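Local coordinates for protein GCN5-related N-acetyltransferase (Sphaerobacter thermophilus, PDB 3TT2) that probably transfers an acyl group, most likely acetyl from acetyl-coenzyme A, to an acceptor amine, at residues W103-Q106 with W107-W111; P93-R96 with G97-L100; A27-I30 with A31-E35; R50-E53 with G54-L57. All coordinates share one frame; numbering follows the deposited sequence.

Interaction 1 of 4, residues W103-Q106 with W107-W111; sequences WLVQ and WGEEW
Trp107 meets Trp103 one turn back along the helix. Its backbone N donates to Trp103 O over 2.9 Å. Both indoles leave the backbone in the same way, each with CG anti to its own N (chi1 -165° in Trp103 and 175° in Trp107). With similar chi2 as well, the ring planes stand at 14°. They are slid apart, however, with 5.6 Å between the centroids of the Trp103 six-membered ring and the Trp107 five-membered ring, and overlap is slight. The touching is done by Trp103 CZ3, 4.0 Å from Trp107 CB. Both side chains pack on Val62 of strand 61-65, and Trp107 also reaches Val77 of strand 71-80.

Gly108 N continues the ladder to Leu104 O at 3.1 Å. A second, weak bond runs from the same N to Val105 O. This is the helix of the beta-alpha-beta unit of the GNAT fold, between strands 84-91 and 125-132.

Glu109 N also donates to Val105 O, again at 3.1 Å. The two side chains lie side by side and point the same way, with Glu109 OE2 4.1 Å from Val105 CG1. That oxygen is held by Tyr147 OH and by a salt bridge to Lys315. The buried carboxylate is thus tied to residues beyond the helix. Glu110 N bonds to Gln106 O, while its CB and CG rest beside the same carbonyl oxygen. Trp111 NE1 is hydrogen-bonded to Gln59 O.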
# COMPACT_ATOMS: atom_id res chain seq x y z
N TRP A 103 9.12 -14.07 -16.97
CA TRP A 103 9.13 -15.23 -16.12
C TRP A 103 8.43 -14.96 -14.78
O TRP A 103 7.54 -15.70 -14.38
CB TRP A 103 10.56 -15.69 -15.90
CG TRP A 103 10.65 -17.05 -15.34
CD1 TRP A 103 10.78 -18.21 -16.05
CD2 TRP A 103 10.62 -17.41 -13.96
NE1 TRP A 103 10.83 -19.28 -15.18
CE2 TRP A 103 10.73 -18.82 -13.89
CE3 TRP A 103 10.51 -16.69 -12.77
CZ2 TRP A 103 10.75 -19.51 -12.68
CZ3 TRP A 103 10.52 -17.37 -11.57
CH2 TRP A 103 10.64 -18.77 -11.54
N LEU A 104 8.83 -13.88 -14.10
CA LEU A 104 8.19 -13.49 -12.84
C LEU A 104 6.69 -13.34 -12.99
O LEU A 104 5.92 -13.73 -12.11
CB LEU A 104 8.73 -12.15 -12.35
CG LEU A 104 10.19 -12.08 -11.93
CD1 LEU A 104 10.48 -10.73 -11.33
CD2 LEU A 104 10.49 -13.19 -10.95
N VAL A 105 6.28 -12.75 -14.10
CA VAL A 105 4.87 -12.51 -14.34
C VAL A 105 4.10 -13.81 -14.31
O VAL A 105 3.14 -13.95 -13.56
CB VAL A 105 4.65 -11.78 -15.66
CG1 VAL A 105 3.19 -11.81 -16.05
CG2 VAL A 105 5.15 -10.35 -15.55
N GLN A 106 4.55 -14.79 -15.11
CA GLN A 106 3.87 -16.08 -15.17
C GLN A 106 3.97 -16.83 -13.84
O GLN A 106 3.02 -17.49 -13.44
CB GLN A 106 4.36 -16.92 -16.36
CG GLN A 106 3.74 -18.33 -16.43
CD GLN A 106 2.71 -18.53 -17.56
OE1 GLN A 106 2.02 -17.59 -17.96
NE2 GLN A 106 2.61 -19.76 -18.06
N TRP A 107 5.10 -16.70 -13.14
CA TRP A 107 5.25 -17.26 -11.80
C TRP A 107 4.09 -16.87 -10.88
O TRP A 107 3.54 -17.70 -10.16
CB TRP A 107 6.56 -16.79 -11.16
CG TRP A 107 6.72 -17.25 -9.73
CD1 TRP A 107 7.13 -18.48 -9.32
CD2 TRP A 107 6.45 -16.49 -8.54
NE1 TRP A 107 7.14 -18.54 -7.94
CE2 TRP A 107 6.73 -17.33 -7.44
CE3 TRP A 107 6.01 -15.19 -8.30
CZ2 TRP A 107 6.58 -16.92 -6.12
CZ3 TRP A 107 5.87 -14.76 -6.98
CH2 TRP A 107 6.15 -15.63 -5.91
N GLY A 108 3.75 -15.59 -10.91
CA GLY A 108 2.67 -15.08 -10.10
C GLY A 108 1.33 -15.58 -10.59
O GLY A 108 0.45 -15.88 -9.79
N GLU A 109 1.17 -15.65 -11.90
CA GLU A 109 -0.04 -16.18 -12.50
C GLU A 109 -0.21 -17.65 -12.13
O GLU A 109 -1.29 -18.09 -11.76
CB GLU A 109 -0.02 -16.04 -14.03
CG GLU A 109 -0.08 -14.61 -14.52
CD GLU A 109 -0.34 -14.51 -16.01
OE1 GLU A 109 -0.33 -15.56 -16.68
OE2 GLU A 109 -0.58 -13.39 -16.51
N GLU A 110 0.87 -18.41 -12.23
CA GLU A 110 0.80 -19.81 -11.88
C GLU A 110 0.60 -19.94 -10.38
O GLU A 110 0.08 -20.94 -9.92
CB GLU A 110 2.05 -20.57 -12.35
CG GLU A 110 3.24 -20.48 -11.40
CD GLU A 110 4.13 -21.72 -11.42
OE1 GLU A 110 3.84 -22.65 -12.21
OE2 GLU A 110 5.11 -21.76 -10.65
N TRP A 111 1.00 -18.93 -9.61
CA TRP A 111 0.85 -19.00 -8.16
C TRP A 111 -0.62 -19.13 -7.81
O TRP A 111 -1.01 -20.07 -7.10
CB TRP A 111 1.45 -17.78 -7.46
CG TRP A 111 1.51 -17.93 -5.96
CD1 TRP A 111 2.57 -18.34 -5.22
CD2 TRP A 111 0.46 -17.66 -5.01
NE1 TRP A 111 2.26 -18.35 -3.88
CE2 TRP A 111 0.97 -17.94 -3.73
CE3 TRP A 111 -0.87 -17.22 -5.12
CZ2 TRP A 111 0.20 -17.80 -2.57
CZ3 TRP A 111 -1.63 -17.08 -3.96
CH2 TRP A 111 -1.09 -17.36 -2.71

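Interaction 2 of 4, residues P93-R96 with G97-L100; sequences PRFR and GMGL. With SO4 (sulfate ion), chain I.
Phe95 O is approached by both the backbone and the side chain of Met98. Met98 N donates to Phe95 O in a weak bond of 3.4 Å, bent to 133° at the hydrogen. Met98 CG rests against the same oxygen. The bond closes a type II beta turn from Phe95 to Met98. Gly97 has a positive phi in this turn, and a side chain there would run into Arg96 O.

Met98 is present as selenomethionine. Its SE comes to 3.8 Å from Phe95 CD1. The approach to the ring is oblique, with SE 5.1 Å from the ring centroid, and makes a Met-aromatic contact. One face of the Phe95 ring is covered by Arg94 CG. Leu100 CD2 touches the stem of Phe95 at CB, 4.1 Å away.

From Arg96 onward the sequence fits the Arg/Gln-x-x-Gly-x-Gly/Ala motif of GNAT enzymes. Its backbone N-H groups typically hold the diphosphate of acetyl-coenzyme A. A sulfate ion lies here and probably marks that site. Gly99 N directs a hydrogen bond at its O4, though the modelled length is doubtful. Met98 N is 2.9 Å from the same O4, and Leu100 N is 3.1 Å from sulfate O3. Thr102 N on the following helix is hydrogen-bonded to the sulfate too. Bends at chi2 and chi3 carry the Arg96 guanidinium back to Val91 O, which NH1 bonds. Its NE forms a salt bridge with a bound MES.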
# COMPACT_ATOMS: atom_id res chain seq x y z
N PRO A 93 18.33 -3.98 -13.62
CA PRO A 93 18.39 -3.17 -14.85
C PRO A 93 19.37 -3.69 -15.91
O PRO A 93 19.26 -3.30 -17.08
CB PRO A 93 18.81 -1.78 -14.35
CG PRO A 93 18.30 -1.73 -12.93
CD PRO A 93 18.45 -3.14 -12.40
N ARG A 94 20.31 -4.53 -15.51
CA ARG A 94 21.23 -5.16 -16.45
C ARG A 94 20.59 -6.36 -17.17
O ARG A 94 21.00 -6.73 -18.28
CB ARG A 94 22.47 -5.63 -15.71
CG ARG A 94 22.16 -6.67 -14.64
CD ARG A 94 23.41 -7.09 -13.90
NE ARG A 94 24.04 -5.97 -13.21
CZ ARG A 94 25.28 -5.99 -12.76
NH1 ARG A 94 25.77 -4.92 -12.14
NH2 ARG A 94 26.03 -7.07 -12.92
N PHE A 95 19.61 -6.98 -16.51
CA PHE A 95 19.03 -8.22 -16.99
C PHE A 95 17.74 -8.05 -17.80
O PHE A 95 17.11 -9.04 -18.18
CB PHE A 95 18.81 -9.20 -15.84
CG PHE A 95 20.08 -9.65 -15.16
CD1 PHE A 95 21.15 -10.12 -15.90
CD2 PHE A 95 20.20 -9.59 -13.78
CE1 PHE A 95 22.33 -10.53 -15.27
CE2 PHE A 95 21.36 -10.00 -13.15
CZ PHE A 95 22.43 -10.47 -13.89
N ARG A 96 17.33 -6.81 -18.02
CA ARG A 96 16.10 -6.54 -18.78
C ARG A 96 16.19 -7.05 -20.23
O ARG A 96 17.25 -6.98 -20.86
CB ARG A 96 15.74 -5.05 -18.75
CG ARG A 96 16.27 -4.26 -17.54
CD ARG A 96 15.31 -4.23 -16.34
NE ARG A 96 14.65 -2.93 -16.16
CZ ARG A 96 14.43 -2.33 -14.98
NH1 ARG A 96 14.83 -2.89 -13.85
NH2 ARG A 96 13.82 -1.15 -14.93
N GLY A 97 15.08 -7.57 -20.75
CA GLY A 97 15.03 -8.04 -22.12
C GLY A 97 15.61 -9.44 -22.27
O GLY A 97 15.98 -9.86 -23.37
N MSE A 98 15.75 -10.13 -21.14
CA MSE A 98 16.17 -11.54 -21.17
C MSE A 98 15.05 -12.57 -21.03
O MSE A 98 15.31 -13.78 -21.01
CB MSE A 98 17.26 -11.79 -20.13
CG MSE A 98 18.47 -10.91 -20.32
SE MSE A 98 19.95 -11.51 -19.21
CE MSE A 98 20.28 -13.24 -20.06
N GLY A 99 13.82 -12.09 -20.90
CA GLY A 99 12.70 -12.97 -20.64
C GLY A 99 12.44 -13.16 -19.16
O GLY A 99 11.54 -13.90 -18.76
N LEU A 100 13.24 -12.48 -18.34
CA LEU A 100 13.17 -12.62 -16.89
C LEU A 100 11.95 -11.94 -16.27
O LEU A 100 11.31 -12.51 -15.39
CB LEU A 100 14.45 -12.09 -16.25
CG LEU A 100 15.31 -13.16 -15.57
CD1 LEU A 100 15.74 -14.23 -16.57
CD2 LEU A 100 16.51 -12.52 -14.92
S SO4 I . 11.55 -9.44 -20.47
O1 SO4 I . 10.53 -9.33 -21.52
O2 SO4 I . 11.77 -8.16 -19.77
O3 SO4 I . 11.14 -10.46 -19.51
O4 SO4 I . 12.83 -9.85 -21.04

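Interaction 3 of 4, residues A27-I30 with A31-E35; sequences ARLI and AACQE
Leu29 and Cys33 are brought together by their torsions. Leu29 has CG anti to its backbone N (chi1 157°), and chi2 turns CD1 forward along the helix. Cys33 has SG beside its own N, opposite the carbonyl carbon (chi1 -78°), which swings the sulfur back toward the preceding turn. The result is an apolar contact of 4.0 Å between Leu29 CD1 and Cys33 SG. Both residues are buried. Leu29 packs on His92, and Cys33 packs on Tyr90 of strand 84-91.

Gln34 is placed differently. The first part of its side chain folds over the previous turn and lays CG beside Ile30 O, 3.2 Å away. Beyond CG the chain is extended, and OE1 takes a hydrogen bond from Ala43 N. That bond links the helix to the chain that follows it.

The segments are consecutive turns of helix 23-36, the first helix of this GNAT domain. Four backbone bonds of the i to i+4 kind join them. Ala31 N donates to Ala27 O at 2.8 Å, and Ala32 N to Arg28 O at 2.9 Å. Cys33 N reaches Leu29 O at 3.0 Å. Gln34 N bonds to Ile30 O at 2.7 Å. The methyl groups of Ala31 and Ala32 both rest near Arg28 O, each CB 3.5 Å from it. Ile30, like Cys33, packs against Tyr90.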
# COMPACT_ATOMS: atom_id res chain seq x y z
N ALA A 27 17.77 -6.31 -1.24
CA ALA A 27 17.65 -4.88 -1.02
C ALA A 27 18.33 -4.14 -2.18
O ALA A 27 17.75 -3.25 -2.79
CB ALA A 27 18.30 -4.50 0.30
N ARG A 28 19.54 -4.57 -2.50
CA ARG A 28 20.32 -3.95 -3.56
C ARG A 28 19.68 -4.12 -4.93
O ARG A 28 19.80 -3.26 -5.80
CB ARG A 28 21.73 -4.52 -3.58
CG ARG A 28 22.45 -4.39 -2.25
CD ARG A 28 23.91 -4.75 -2.37
NE ARG A 28 24.11 -6.16 -2.66
CZ ARG A 28 24.51 -7.06 -1.77
NH1 ARG A 28 24.74 -6.69 -0.51
NH2 ARG A 28 24.67 -8.33 -2.13
N LEU A 29 19.00 -5.24 -5.13
CA LEU A 29 18.29 -5.45 -6.38
C LEU A 29 17.17 -4.42 -6.53
O LEU A 29 16.98 -3.84 -7.60
CB LEU A 29 17.75 -6.87 -6.45
CG LEU A 29 16.56 -7.13 -7.38
CD1 LEU A 29 16.88 -6.78 -8.82
CD2 LEU A 29 16.14 -8.59 -7.28
N ILE A 30 16.43 -4.20 -5.45
CA ILE A 30 15.36 -3.21 -5.44
C ILE A 30 15.95 -1.83 -5.65
O ILE A 30 15.38 -0.98 -6.33
CB ILE A 30 14.63 -3.16 -4.09
CG1 ILE A 30 14.27 -4.57 -3.61
CG2 ILE A 30 13.39 -2.29 -4.20
CD1 ILE A 30 13.48 -5.35 -4.59
N ALA A 31 17.10 -1.60 -5.02
CA ALA A 31 17.76 -0.31 -5.10
C ALA A 31 18.16 -0.02 -6.54
O ALA A 31 17.93 1.08 -7.05
CB ALA A 31 18.96 -0.28 -4.19
N ALA A 32 18.74 -1.01 -7.20
CA ALA A 32 19.14 -0.87 -8.59
C ALA A 32 17.93 -0.60 -9.47
O ALA A 32 18.00 0.18 -10.42
CB ALA A 32 19.89 -2.11 -9.07
N CYS A 33 16.81 -1.25 -9.14
CA CYS A 33 15.54 -1.05 -9.85
C CYS A 33 14.91 0.32 -9.59
O CYS A 33 14.47 0.99 -10.53
CB CYS A 33 14.53 -2.14 -9.49
SG CYS A 33 14.81 -3.71 -10.32
N GLN A 34 14.85 0.73 -8.32
CA GLN A 34 14.23 2.01 -7.97
C GLN A 34 15.10 3.16 -8.45
O GLN A 34 14.64 4.28 -8.61
CB GLN A 34 13.94 2.11 -6.47
CG GLN A 34 15.16 2.16 -5.58
CD GLN A 34 14.78 2.23 -4.11
OE1 GLN A 34 15.63 2.13 -3.23
NE2 GLN A 34 13.49 2.39 -3.85
N GLU A 35 16.37 2.86 -8.70
CA GLU A 35 17.25 3.86 -9.27
C GLU A 35 16.93 4.15 -10.73
O GLU A 35 16.91 5.31 -11.14
CB GLU A 35 18.72 3.47 -9.11
CG GLU A 35 19.68 4.38 -9.88
CD GLU A 35 19.58 5.86 -9.50
OE1 GLU A 35 18.89 6.20 -8.52
OE2 GLU A 35 20.22 6.68 -10.18

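Interaction 4 of 4, residues R50-E53 with G54-L57; sequences RDWE and GLDL
Between Trp52 and its partners Leu55 and Leu57 the backbone leaves helix 45-51. Glu53 N is bonded to Arg50 O at 3.1 Å, and the chain becomes extended at Leu55 (psi 161°). This is a helix-to-helix link in the N-terminal GNAT domain, running on to helix 57-60. No hydrogen bond joins 50-53 to 54-57, so the contact between them is apolar. Asp56 takes the N-cap position of the next helix, and its OD2 makes weak hydrogen bonds to Gly58 N and Gln59 N.

Trp52 has CG beside its own backbone N (chi1 -83°), which puts the indole on the Leu57 side, and chi2 turns a face to it. Leu57 CD2 stands over that face in a CH-pi contact, 3.5 Å from the centroid of the five-membered ring. It lies only 9° off the ring normal. Trp52 also packs on Ala23 and Ile26 of helix 23-36, and its NE1 is hydrogen-bonded to Tyr74 OH. Replacing Trp52 by an alanine removes the indole, and is likely to leave a gap beneath Leu57 CD2 and the Tyr74 hydroxyl without its indole partner. Leu55 comes in obliquely, its CD1 3.8 Å from Trp52 CD1.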
# COMPACT_ATOMS: atom_id res chain seq x y z
N ARG A 50 11.59 -6.52 7.24
CA ARG A 50 10.34 -6.07 7.84
C ARG A 50 9.14 -6.43 6.97
O ARG A 50 8.10 -6.86 7.48
CB ARG A 50 10.37 -4.56 8.07
CG ARG A 50 9.02 -3.99 8.47
CD ARG A 50 9.03 -2.47 8.61
NE ARG A 50 10.01 -2.00 9.58
CZ ARG A 50 11.21 -1.52 9.26
NH1 ARG A 50 11.58 -1.44 7.99
NH2 ARG A 50 12.04 -1.11 10.21
N ASP A 51 9.26 -6.25 5.66
CA ASP A 51 8.18 -6.60 4.75
C ASP A 51 8.07 -8.12 4.60
O ASP A 51 7.16 -8.63 3.95
CB ASP A 51 8.36 -5.92 3.38
CG ASP A 51 8.50 -4.40 3.49
OD1 ASP A 51 8.38 -3.86 4.61
OD2 ASP A 51 8.71 -3.74 2.45
N TRP A 52 9.02 -8.85 5.18
CA TRP A 52 8.98 -10.30 5.18
C TRP A 52 8.32 -10.83 6.44
O TRP A 52 8.21 -12.05 6.63
CB TRP A 52 10.38 -10.88 5.08
CG TRP A 52 10.90 -10.97 3.71
CD1 TRP A 52 10.22 -10.76 2.55
CD2 TRP A 52 12.25 -11.29 3.33
NE1 TRP A 52 11.05 -10.94 1.47
CE2 TRP A 52 12.30 -11.26 1.92
CE3 TRP A 52 13.41 -11.60 4.04
CZ2 TRP A 52 13.48 -11.53 1.21
CZ3 TRP A 52 14.57 -11.86 3.34
CH2 TRP A 52 14.60 -11.82 1.94
N GLU A 53 7.91 -9.92 7.32
CA GLU A 53 7.32 -10.30 8.60
C GLU A 53 6.04 -11.08 8.36
O GLU A 53 5.83 -12.13 8.97
CB GLU A 53 7.07 -9.07 9.49
CG GLU A 53 8.34 -8.51 10.16
CD GLU A 53 8.07 -7.66 11.40
OE1 GLU A 53 6.89 -7.43 11.75
OE2 GLU A 53 9.06 -7.22 12.04
N GLY A 54 5.20 -10.58 7.47
CA GLY A 54 3.97 -11.29 7.16
C GLY A 54 4.14 -12.61 6.43
O GLY A 54 3.70 -13.66 6.91
N LEU A 55 4.81 -12.58 5.29
CA LEU A 55 4.73 -13.67 4.31
C LEU A 55 5.48 -14.97 4.62
O LEU A 55 6.41 -15.00 5.44
CB LEU A 55 5.06 -13.18 2.89
CG LEU A 55 6.38 -12.49 2.56
CD1 LEU A 55 7.52 -13.47 2.60
CD2 LEU A 55 6.27 -11.92 1.18
N ASP A 56 5.07 -16.03 3.93
CA ASP A 56 5.76 -17.32 3.99
C ASP A 56 6.83 -17.26 2.90
O ASP A 56 6.53 -17.23 1.71
CB ASP A 56 4.75 -18.45 3.69
CG ASP A 56 5.36 -19.86 3.73
OD1 ASP A 56 4.56 -20.83 3.77
OD2 ASP A 56 6.60 -20.01 3.73
N LEU A 57 8.09 -17.28 3.32
CA LEU A 57 9.18 -17.09 2.38
C LEU A 57 9.24 -18.25 1.40
O LEU A 57 9.50 -18.04 0.21
CB LEU A 57 10.50 -16.95 3.12
CG LEU A 57 10.69 -15.64 3.86
CD1 LEU A 57 11.85 -15.75 4.86
CD2 LEU A 57 10.94 -14.53 2.86

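How the interactions relate
Interactions 2 and 1 adjoin along the chain. The sulfate-binding turn of 93-100 leads into the helix that carries 103-111, and their centres are 16 Å apart. Interaction 3 touches interaction 2 directly. Pro93 CG lies 3.2 Å from Ala32 O, and Arg96 NH1 lies 3.6 Å from Cys33 SG. Helix 23-36 thus flanks the loop that probably receives the cofactor diphosphate. MES is bound near Arg96 and near Val105, so interactions 1 and 2 may both lie close to a pocket. Interaction 4 is more remote, with its centre 26 Å from that of interaction 2. Trp52 nevertheless packs on the same helix as interaction 3, whose nearest atoms are about 7 Å from those of interaction 4.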